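Local atomic coordinates of extracellular protein containing a SCP domain (Bacillus anthracis, PDB entry 4IFA), a protein that is of unknown function but is an extracellular protein with an SCP (CAP-family) domain, considered a vaccine candidate and possibly involved in virulence. Residues Q86-F94 with A104-K112; I231-W242 with N314-V325. All coordinates share one frame; numbering follows the deposited sequence. Where two conformers were deposited one is given.

Contact 1 lies in the CAP-associated N-terminal part of the chain, and contact 2 in the SCP part. Their centres are about 18 Å apart. They touch through leucine methyls, with Leu88 CD1 4.3 Å from Leu239 CD1. Helix 210-234 relates the two. Tyr91 and Ala107 of contact 1 pack on its Leu227 and Ile230, while its last turn, 231-234, opens contact 2. Tris, probably from the crystallisation liquor, hydrogen-bonds to Glu109 OE2 in segment 104-112. The backbone O of Arg234, in segment 231-242, also bonds to Tris.

Contact 1 (Q86-F94 with A104-K112); sequences QDLAQYVQF and AYVAGEQVK
Tyr91 packs on Gly108 and Ala107. Tyr91 CB sits 3.8 Å from Gly108 N. CG is turned anti to the backbone N (chi1 -174°), which slants the ring past Ala107. There Tyr91 CD2 meets Ala107 CB at 3.8 Å. At the tip, Tyr91 OH donates to Gln93 OE1 over 2.6 Å. The acceptor lies in the plane of the ring at its edge, and the hydroxyl lies in the plane of the amide carbonyl. The other end of that amide, Gln93 NE2, bonds to Gln223 OE1 of helix 210-234, so both ends of the amide are held.

Residues 92-94 and 104-106 belong to the beta hairpin of strands 92-97 and 100-106, inside the seven-stranded antiparallel sheet of the CAP-associated N-terminal region. Within these residues Gln93 and Tyr105 form a hydrogen-bonded pair. The flanking pairs, Val92 with Val106 and Phe94 with Ala104, are non-hydrogen-bonded and place their side chains on the face packed by Val51 of helix 51-54. Val92 CG2 comes 4.1 Å from Val106 CG2 and also lies over one face of the Phe94 ring.

Beyond the strands, Tyr91 O accepts two backbone N-H groups. Ala107 N meets Tyr91 O from above the carbonyl plane at 3.1 Å, while Gly108 N meets it in that plane, on a lone pair, at 3.0 Å. Gly108 starts a type I turn, and Gln110 N within it donates to Ala89 O (2.9 Å). A water bridges Leu88 O and Glu109 N. Val111 CG2 closes against the backbone of Gln90, 3.5 Å from Gln90 C.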
loop_
_atom_site.group_PDB
_atom_site.type_symbol
_atom_site.label_atom_id
_atom_site.label_comp_id
_atom_site.label_asym_id
_atom_site.label_seq_id
_atom_site.Cartn_x
_atom_site.Cartn_y
_atom_site.Cartn_z
ATOM N N GLN A 86 -1.369 -12.370 -8.901
ATOM C CA GLN A 86 -0.990 -12.955 -10.205
ATOM C C GLN A 86 -1.636 -12.290 -11.423
ATOM O O GLN A 86 -1.171 -12.467 -12.557
ATOM C CB GLN A 86 -1.111 -14.481 -10.191
ATOM C CG GLN A 86 -0.151 -15.160 -9.162
ATOM C CD GLN A 86 1.359 -14.908 -9.409
ATOM O OE1 GLN A 86 1.901 -15.287 -10.459
ATOM N NE2 GLN A 86 2.043 -14.298 -8.428
ATOM N N ASP A 87 -2.680 -11.504 -11.184
ATOM C CA ASP A 87 -3.324 -10.735 -12.222
ATOM C C ASP A 87 -3.416 -9.328 -11.680
ATOM O O ASP A 87 -4.229 -9.029 -10.781
ATOM C CB ASP A 87 -4.715 -11.299 -12.524
ATOM C CG ASP A 87 -5.463 -10.508 -13.589
ATOM O OD1 ASP A 87 -5.082 -9.368 -13.940
ATOM O OD2 ASP A 87 -6.470 -11.085 -14.089
ATOM N N LEU A 88 -2.631 -8.415 -12.260
ATOM C CA LEU A 88 -2.607 -7.036 -11.754
ATOM C C LEU A 88 -3.959 -6.325 -11.827
ATOM O O LEU A 88 -4.219 -5.463 -10.991
ATOM C CB LEU A 88 -1.491 -6.183 -12.384
ATOM C CG LEU A 88 -0.049 -6.580 -12.000
ATOM C CD1 LEU A 88 0.911 -5.514 -12.545
ATOM C CD2 LEU A 88 0.201 -6.834 -10.470
ATOM N N ALA A 89 -4.829 -6.713 -12.761
ATOM C CA ALA A 89 -6.170 -6.109 -12.878
ATOM C C ALA A 89 -7.098 -6.501 -11.734
ATOM O O ALA A 89 -8.144 -5.873 -11.511
ATOM C CB ALA A 89 -6.807 -6.505 -14.209
ATOM N N GLN A 90 -6.737 -7.582 -11.021
ATOM C CA GLN A 90 -7.547 -8.168 -9.925
ATOM C C GLN A 90 -6.847 -8.099 -8.549
ATOM O O GLN A 90 -7.206 -8.785 -7.593
ATOM C CB GLN A 90 -7.927 -9.620 -10.250
ATOM C CG GLN A 90 -8.617 -9.809 -11.578
ATOM C CD GLN A 90 -9.986 -9.186 -11.664
ATOM O OE1 GLN A 90 -10.630 -8.892 -10.657
ATOM N NE2 GLN A 90 -10.458 -8.993 -12.894
ATOM N N TYR A 91 -5.806 -7.271 -8.432
ATOM C CA TYR A 91 -4.961 -7.286 -7.228
ATOM C C TYR A 91 -5.721 -6.961 -5.988
ATOM O O TYR A 91 -6.408 -5.924 -5.891
ATOM C CB TYR A 91 -3.782 -6.280 -7.372
ATOM C CG TYR A 91 -2.775 -6.324 -6.248
ATOM C CD1 TYR A 91 -1.546 -6.893 -6.449
ATOM C CD2 TYR A 91 -3.083 -5.858 -4.986
ATOM C CE1 TYR A 91 -0.617 -7.006 -5.415
ATOM C CE2 TYR A 91 -2.179 -5.974 -3.922
ATOM C CZ TYR A 91 -0.952 -6.557 -4.148
ATOM O OH TYR A 91 -0.018 -6.649 -3.135
ATOM N N VAL A 92 -5.632 -7.886 -5.024
ATOM C CA VAL A 92 -6.162 -7.685 -3.701
ATOM C C VAL A 92 -5.291 -8.465 -2.716
ATOM O O VAL A 92 -4.675 -9.491 -3.071
ATOM C CB VAL A 92 -7.639 -8.115 -3.577
ATOM C CG1 VAL A 92 -7.847 -9.547 -3.931
ATOM C CG2 VAL A 92 -8.197 -7.828 -2.168
ATOM N N GLN A 93 -5.185 -7.921 -1.511
ATOM C CA GLN A 93 -4.518 -8.631 -0.406
ATOM C C GLN A 93 -5.415 -8.514 0.806
ATOM O O GLN A 93 -5.996 -7.462 1.098
ATOM C CB GLN A 93 -3.112 -8.059 -0.156
ATOM C CG GLN A 93 -3.059 -6.573 0.122
ATOM C CD GLN A 93 -1.629 -6.028 0.227
ATOM O OE1 GLN A 93 -0.842 -6.215 -0.699
ATOM N NE2 GLN A 93 -1.305 -5.322 1.317
ATOM N N PHE A 94 -5.614 -9.645 1.477
ATOM C CA PHE A 94 -6.490 -9.776 2.665
ATOM C C PHE A 94 -5.644 -10.005 3.896
ATOM O O PHE A 94 -4.650 -10.726 3.842
ATOM C CB PHE A 94 -7.445 -10.970 2.531
ATOM C CG PHE A 94 -8.431 -10.892 1.392
ATOM C CD1 PHE A 94 -9.713 -10.395 1.603
ATOM C CD2 PHE A 94 -8.094 -11.320 0.115
ATOM C CE1 PHE A 94 -10.655 -10.350 0.582
ATOM C CE2 PHE A 94 -9.037 -11.278 -0.926
ATOM C CZ PHE A 94 -10.315 -10.790 -0.691
ATOM N N ALA A 104 -8.440 -5.608 4.255
ATOM C CA ALA A 104 -8.070 -5.930 2.871
ATOM C C ALA A 104 -7.654 -4.651 2.189
ATOM O O ALA A 104 -8.151 -3.589 2.537
ATOM C CB ALA A 104 -9.223 -6.598 2.081
ATOM N N TYR A 105 -6.757 -4.774 1.223
ATOM C CA TYR A 105 -6.387 -3.662 0.375
ATOM C C TYR A 105 -6.602 -4.078 -1.079
ATOM O O TYR A 105 -6.035 -5.065 -1.568
ATOM C CB TYR A 105 -4.926 -3.247 0.580
ATOM C CG TYR A 105 -4.538 -2.098 -0.317
ATOM C CD1 TYR A 105 -5.101 -0.859 -0.135
ATOM C CD2 TYR A 105 -3.630 -2.257 -1.379
ATOM C CE1 TYR A 105 -4.793 0.219 -0.948
ATOM C CE2 TYR A 105 -3.339 -1.147 -2.217
ATOM C CZ TYR A 105 -3.920 0.055 -1.976
ATOM O OH TYR A 105 -3.607 1.185 -2.760
ATOM N N VAL A 106 -7.414 -3.276 -1.780
ATOM C CA VAL A 106 -7.752 -3.440 -3.189
ATOM C C VAL A 106 -6.999 -2.459 -4.050
ATOM O O VAL A 106 -7.055 -1.252 -3.795
ATOM C CB VAL A 106 -9.284 -3.211 -3.399
ATOM C CG1 VAL A 106 -9.617 -3.271 -4.897
ATOM C CG2 VAL A 106 -10.086 -4.237 -2.603
ATOM N N ALA A 107 -6.270 -2.968 -5.056
ATOM C CA ALA A 107 -5.591 -2.112 -6.046
ATOM C C ALA A 107 -5.967 -2.433 -7.480
ATOM O O ALA A 107 -5.763 -1.613 -8.364
ATOM C CB ALA A 107 -4.062 -2.256 -5.873
ATOM N N GLY A 108 -6.489 -3.614 -7.777
ATOM C CA GLY A 108 -6.805 -3.975 -9.146
ATOM C C GLY A 108 -7.936 -3.159 -9.714
ATOM O O GLY A 108 -8.990 -3.003 -9.076
ATOM N N GLU A 109 -7.723 -2.651 -10.926
ATOM C CA GLU A 109 -8.680 -1.791 -11.575
ATOM C C GLU A 109 -10.054 -2.395 -11.760
ATOM O O GLU A 109 -11.060 -1.669 -11.749
ATOM C CB GLU A 109 -8.134 -1.317 -12.936
ATOM C CG GLU A 109 -9.038 -0.285 -13.619
ATOM C CD GLU A 109 -8.398 0.445 -14.815
ATOM O OE1 GLU A 109 -9.122 0.690 -15.809
ATOM O OE2 GLU A 109 -7.200 0.811 -14.751
ATOM N N GLN A 110 -10.116 -3.727 -11.874
ATOM C CA GLN A 110 -11.369 -4.408 -12.123
ATOM C C GLN A 110 -12.031 -4.970 -10.878
ATOM O O GLN A 110 -13.131 -5.562 -10.967
ATOM C CB GLN A 110 -11.158 -5.536 -13.146
ATOM C CG GLN A 110 -10.721 -5.041 -14.515
ATOM C CD GLN A 110 -11.615 -3.963 -15.092
ATOM O OE1 GLN A 110 -12.842 -4.077 -15.063
ATOM N NE2 GLN A 110 -11.004 -2.894 -15.615
ATOM N N VAL A 111 -11.410 -4.809 -9.718
ATOM C CA VAL A 111 -11.993 -5.369 -8.487
ATOM C C VAL A 111 -13.212 -4.548 -8.060
ATOM O O VAL A 111 -13.147 -3.317 -8.003
ATOM C CB VAL A 111 -10.979 -5.370 -7.353
ATOM C CG1 VAL A 111 -11.563 -5.909 -6.049
ATOM C CG2 VAL A 111 -9.712 -6.215 -7.770
ATOM N N LYS A 112 -14.309 -5.219 -7.771
ATOM C CA LYS A 112 -15.530 -4.545 -7.358
ATOM C C LYS A 112 -15.381 -3.926 -5.970
ATOM O O LYS A 112 -14.994 -4.588 -4.989
ATOM C CB LYS A 112 -16.703 -5.531 -7.348
ATOM C CG LYS A 112 -16.975 -6.240 -8.683
ATOM C CD LYS A 112 -17.045 -5.287 -9.871
ATOM C CE LYS A 112 -17.510 -6.007 -11.156
ATOM N NZ LYS A 112 -17.698 -5.052 -12.262
HETATM O O HOH W 1 -4.963 -2.865 -12.233
HETATM O O HOH W 2 -13.887 -8.186 -11.206
#

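Contact 2 (I231-W242 with N314-V325); sequences IRSRHNLPLLAW and NLLNEQFTGLGV
Asn317 O is gripped end-on by both terminal nitrogens of Arg232, NH1 at 2.9 Å and NH2 at 3.3 Å. The two come from the same face of the carbonyl plane, well above it. Arg232 NH1 also donates to Leu315 O (3.0 Å), at the end of helix 309-315. At the NE-NH2 edge, the guanidinium holds Pro238 O side-on, with Arg232 NE 2.8 Å from Pro238 O. All three oxygens lie near the guanidinium plane, so they fix its rotation and probably help to offset a buried positive charge. The chain reaches them by bending at chi2 (-81°) and chi3 (-70°). Leu240 CD2 sits over the centre of one guanidinium face, 3.7 Å above its plane, and Leu237 CD1 lies off-centre over the opposite face.

In the SCP domain, this cluster ties the end of helix 210-234 to the turn that leads from helix 309-315 into strand 322-328. A Schellman motif with Asn236 as C-prime residue ends helix 210-234. Next to it, Leu316 CD2 makes a CH-pi contact over the His235 ring, 3.9 Å from the centroid and 20° off the normal. The same methyl touches Ile231 CG2 and Leu237 CD1.

Further along, the segments pair as parallel strands at the edge of a mixed sheet. Ala241 N donates to Thr321 O (3.0 Å), and Leu323 N to Ala241 O (2.9 Å). Leu240 CD1 packs on Leu323 CB. The six-membered ring of Trp242 lies against Val325, with CZ3 near CG2, while Trp242 NE1 bonds to Gln244 OE1 and Phe225 meets the indole edge-to-face.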
loop_
_atom_site.group_PDB
_atom_site.type_symbol
_atom_site.label_atom_id
_atom_site.label_comp_id
_atom_site.label_asym_id
_atom_site.label_seq_id
_atom_site.Cartn_x
_atom_site.Cartn_y
_atom_site.Cartn_z
ATOM N N ILE A 231 0.694 1.045 -10.732
ATOM C CA ILE A 231 0.782 2.422 -11.132
ATOM C C ILE A 231 1.324 2.528 -12.563
ATOM O O ILE A 231 0.776 3.308 -13.390
ATOM C CB ILE A 231 1.692 3.204 -10.139
ATOM C CG1 ILE A 231 1.009 3.357 -8.797
ATOM C CG2 ILE A 231 2.011 4.593 -10.705
ATOM C CD1 ILE A 231 1.917 3.793 -7.647
ATOM N N ARG A 232 2.402 1.818 -12.867
ATOM C CA ARG A 232 3.002 1.866 -14.232
ATOM C C ARG A 232 1.926 1.491 -15.271
ATOM O O ARG A 232 1.726 2.190 -16.278
ATOM C CB ARG A 232 4.212 0.957 -14.411
ATOM C CG ARG A 232 5.400 1.077 -13.460
ATOM C CD ARG A 232 6.310 2.155 -13.760
ATOM N NE ARG A 232 7.091 1.956 -14.980
ATOM C CZ ARG A 232 8.071 2.770 -15.362
ATOM N NH1 ARG A 232 8.389 3.805 -14.617
ATOM N NH2 ARG A 232 8.729 2.521 -16.494
ATOM N N SER A 233 1.213 0.405 -15.033
ATOM C CA SER A 233 0.175 -0.044 -15.953
ATOM C C SER A 233 -0.926 1.005 -16.150
ATOM O O SER A 233 -1.361 1.252 -17.271
ATOM C CB SER A 233 -0.395 -1.387 -15.464
ATOM O OG SER A 233 -1.291 -1.949 -16.406
ATOM N N ARG A 234 -1.357 1.613 -15.047
ATOM C CA ARG A 234 -2.389 2.642 -15.057
ATOM C C ARG A 234 -2.000 3.808 -15.992
ATOM O O ARG A 234 -2.848 4.387 -16.691
ATOM C CB ARG A 234 -2.547 3.158 -13.622
ATOM C CG ARG A 234 -3.652 4.144 -13.378
ATOM C CD ARG A 234 -3.598 4.677 -11.918
ATOM N NE ARG A 234 -3.603 3.586 -10.901
ATOM C CZ ARG A 234 -2.970 3.649 -9.717
ATOM N NH1 ARG A 234 -2.260 4.722 -9.410
ATOM N NH2 ARG A 234 -2.962 2.635 -8.834
ATOM N N HIS A 235 -0.704 4.137 -15.960
ATOM C CA HIS A 235 -0.093 5.253 -16.738
ATOM C C HIS A 235 0.509 4.811 -18.074
ATOM O O HIS A 235 1.215 5.606 -18.741
ATOM C CB HIS A 235 0.910 5.971 -15.845
ATOM C CG HIS A 235 0.254 6.735 -14.736
ATOM N ND1 HIS A 235 -0.019 8.081 -14.839
ATOM C CD2 HIS A 235 -0.247 6.337 -13.541
ATOM C CE1 HIS A 235 -0.639 8.482 -13.741
ATOM N NE2 HIS A 235 -0.804 7.439 -12.939
ATOM N N ASN A 236 0.172 3.605 -18.518
ATOM C CA ASN A 236 0.590 3.125 -19.851
ATOM C C ASN A 236 2.091 3.118 -20.042
ATOM O O ASN A 236 2.612 3.464 -21.105
ATOM C CB ASN A 236 -0.124 3.945 -20.935
ATOM C CG ASN A 236 -1.623 3.860 -20.794
ATOM O OD1 ASN A 236 -2.203 2.769 -20.765
ATOM N ND2 ASN A 236 -2.260 5.006 -20.648
ATOM N N LEU A 237 2.781 2.697 -19.005
ATOM C CA LEU A 237 4.234 2.601 -18.985
ATOM C C LEU A 237 4.653 1.146 -18.907
ATOM O O LEU A 237 3.924 0.321 -18.346
ATOM C CB LEU A 237 4.790 3.321 -17.740
ATOM C CG LEU A 237 4.623 4.843 -17.754
ATOM C CD1 LEU A 237 4.849 5.468 -16.375
ATOM C CD2 LEU A 237 5.566 5.473 -18.793
ATOM N N PRO A 238 5.856 0.829 -19.402
ATOM C CA PRO A 238 6.309 -0.529 -19.269
ATOM C C PRO A 238 6.540 -0.871 -17.807
ATOM O O PRO A 238 6.914 -0.018 -17.006
ATOM C CB PRO A 238 7.645 -0.538 -20.009
ATOM C CG PRO A 238 7.615 0.644 -20.879
ATOM C CD PRO A 238 6.774 1.656 -20.187
ATOM N N LEU A 239 6.351 -2.136 -17.470
ATOM C CA LEU A 239 6.540 -2.581 -16.119
ATOM C C LEU A 239 8.027 -2.645 -15.792
ATOM O O LEU A 239 8.898 -2.732 -16.687
ATOM C CB LEU A 239 5.917 -3.951 -15.912
ATOM C CG LEU A 239 4.408 -4.068 -16.219
ATOM C CD1 LEU A 239 3.887 -5.385 -15.647
ATOM C CD2 LEU A 239 3.610 -2.874 -15.658
ATOM N N LEU A 240 8.316 -2.540 -14.512
ATOM C CA LEU A 240 9.676 -2.619 -14.017
ATOM C C LEU A 240 9.978 -4.046 -13.555
ATOM O O LEU A 240 9.117 -4.762 -12.990
ATOM C CB LEU A 240 9.854 -1.661 -12.831
ATOM C CG LEU A 240 9.602 -0.185 -13.102
ATOM C CD1 LEU A 240 9.487 0.633 -11.819
ATOM C CD2 LEU A 240 10.651 0.404 -14.034
ATOM N N ALA A 241 11.190 -4.491 -13.848
ATOM C CA ALA A 241 11.698 -5.800 -13.424
ATOM C C ALA A 241 12.361 -5.698 -12.084
ATOM O O ALA A 241 13.088 -4.777 -11.838
ATOM C CB ALA A 241 12.733 -6.333 -14.451
ATOM N N TRP A 242 12.133 -6.679 -11.207
ATOM C CA TRP A 242 12.770 -6.729 -9.908
ATOM C C TRP A 242 14.253 -6.954 -10.053
ATOM O O TRP A 242 14.694 -7.815 -10.851
ATOM C CB TRP A 242 12.194 -7.909 -9.095
ATOM C CG TRP A 242 12.806 -8.107 -7.724
ATOM C CD1 TRP A 242 13.745 -9.047 -7.378
ATOM C CD2 TRP A 242 12.586 -7.315 -6.542
ATOM N NE1 TRP A 242 14.081 -8.918 -6.053
ATOM C CE2 TRP A 242 13.380 -7.878 -5.508
ATOM C CE3 TRP A 242 11.767 -6.227 -6.234
ATOM C CZ2 TRP A 242 13.386 -7.361 -4.213
ATOM C CZ3 TRP A 242 11.739 -5.748 -4.950
ATOM C CH2 TRP A 242 12.562 -6.284 -3.960
ATOM N N ASN A 314 9.803 9.767 -10.378
ATOM C CA ASN A 314 10.528 8.509 -10.492
ATOM C C ASN A 314 9.584 7.354 -10.819
ATOM O O ASN A 314 9.866 6.542 -11.706
ATOM C CB ASN A 314 11.319 8.187 -9.226
ATOM C CG ASN A 314 12.504 9.076 -9.023
ATOM O OD1 ASN A 314 13.213 9.433 -9.986
ATOM N ND2 ASN A 314 12.752 9.426 -7.773
ATOM N N LEU A 315 8.422 7.324 -10.157
ATOM C CA LEU A 315 7.431 6.290 -10.452
ATOM C C LEU A 315 7.048 6.229 -11.905
ATOM O O LEU A 315 6.852 5.166 -12.472
ATOM C CB LEU A 315 6.154 6.529 -9.643
ATOM C CG LEU A 315 6.278 6.323 -8.142
ATOM C CD1 LEU A 315 5.004 6.846 -7.442
ATOM C CD2 LEU A 315 6.511 4.875 -7.709
ATOM N N LEU A 316 6.952 7.398 -12.534
ATOM C CA LEU A 316 6.410 7.506 -13.892
ATOM C C LEU A 316 7.461 7.677 -14.982
ATOM O O LEU A 316 7.133 7.951 -16.128
ATOM C CB LEU A 316 5.376 8.653 -13.973
ATOM C CG LEU A 316 4.185 8.556 -13.022
ATOM C CD1 LEU A 316 3.200 9.689 -13.264
ATOM C CD2 LEU A 316 3.513 7.202 -13.104
ATOM N N ASN A 317 8.732 7.470 -14.639
ATOM C CA ASN A 317 9.790 7.660 -15.622
ATOM C C ASN A 317 9.914 6.462 -16.530
ATOM O O ASN A 317 10.292 5.385 -16.093
ATOM C CB ASN A 317 11.118 7.950 -14.916
ATOM C CG ASN A 317 12.208 8.405 -15.879
ATOM O OD1 ASN A 317 12.092 8.286 -17.108
ATOM N ND2 ASN A 317 13.276 8.965 -15.317
ATOM N N GLU A 318 9.590 6.637 -17.804
ATOM C CA GLU A 318 9.677 5.540 -18.759
ATOM C C GLU A 318 11.133 5.062 -18.981
ATOM O O GLU A 318 11.365 3.934 -19.464
ATOM C CB GLU A 318 9.036 5.951 -20.102
ATOM C CG GLU A 318 8.931 4.799 -21.121
ATOM C CD GLU A 318 7.913 5.056 -22.224
ATOM O OE1 GLU A 318 7.802 6.228 -22.668
ATOM O OE2 GLU A 318 7.233 4.086 -22.656
ATOM N N GLN A 319 12.114 5.904 -18.656
ATOM C CA GLN A 319 13.526 5.520 -18.843
ATOM C C GLN A 319 13.932 4.332 -17.945
ATOM O O GLN A 319 14.868 3.592 -18.291
ATOM C CB GLN A 319 14.480 6.692 -18.552
ATOM C CG GLN A 319 14.425 7.900 -19.483
ATOM C CD GLN A 319 15.153 9.127 -18.893
ATOM O OE1 GLN A 319 15.178 9.314 -17.680
ATOM N NE2 GLN A 319 15.716 9.986 -19.759
ATOM N N PHE A 320 13.297 4.192 -16.778
ATOM C CA PHE A 320 13.623 3.107 -15.848
ATOM C C PHE A 320 13.078 1.766 -16.316
ATOM O O PHE A 320 11.961 1.674 -16.848
ATOM C CB PHE A 320 13.125 3.401 -14.445
ATOM C CG PHE A 320 13.791 4.569 -13.796
ATOM C CD1 PHE A 320 15.170 4.757 -13.870
ATOM C CD2 PHE A 320 13.045 5.463 -13.042
ATOM C CE1 PHE A 320 15.760 5.839 -13.235
ATOM C CE2 PHE A 320 13.646 6.544 -12.412
ATOM C CZ PHE A 320 14.991 6.710 -12.501
ATOM N N THR A 321 13.901 0.735 -16.126
ATOM C CA THR A 321 13.603 -0.629 -16.486
ATOM C C THR A 321 13.509 -1.575 -15.311
ATOM O O THR A 321 12.865 -2.627 -15.422
ATOM C CB THR A 321 14.665 -1.190 -17.455
ATOM O OG1 THR A 321 15.975 -1.162 -16.861
ATOM C CG2 THR A 321 14.678 -0.373 -18.746
ATOM N N GLY A 322 14.142 -1.233 -14.192
ATOM C CA GLY A 322 14.223 -2.106 -13.031
ATOM C C GLY A 322 13.956 -1.352 -11.744
ATOM O O GLY A 322 14.048 -0.131 -11.672
ATOM N N LEU A 323 13.671 -2.119 -10.704
ATOM C CA LEU A 323 13.367 -1.611 -9.379
ATOM C C LEU A 323 13.772 -2.583 -8.316
ATOM O O LEU A 323 13.432 -3.761 -8.392
ATOM C CB LEU A 323 11.862 -1.317 -9.227
ATOM C CG LEU A 323 11.312 -0.856 -7.887
ATOM C CD1 LEU A 323 12.005 0.406 -7.399
ATOM C CD2 LEU A 323 9.792 -0.705 -7.947
ATOM N N GLY A 324 14.499 -2.090 -7.323
ATOM C CA GLY A 324 14.728 -2.860 -6.099
ATOM C C GLY A 324 14.139 -2.022 -4.967
ATOM O O GLY A 324 14.272 -0.804 -4.911
ATOM N N VAL A 325 13.455 -2.673 -4.044
ATOM C CA VAL A 325 12.839 -2.007 -2.893
ATOM C C VAL A 325 13.490 -2.590 -1.658
ATOM O O VAL A 325 13.618 -3.791 -1.546
ATOM C CB VAL A 325 11.297 -2.255 -2.818
ATOM C CG1 VAL A 325 10.697 -1.420 -1.718
ATOM C CG2 VAL A 325 10.578 -1.939 -4.172
HETATM O O HOH W 3 10.120 -0.232 -17.851
#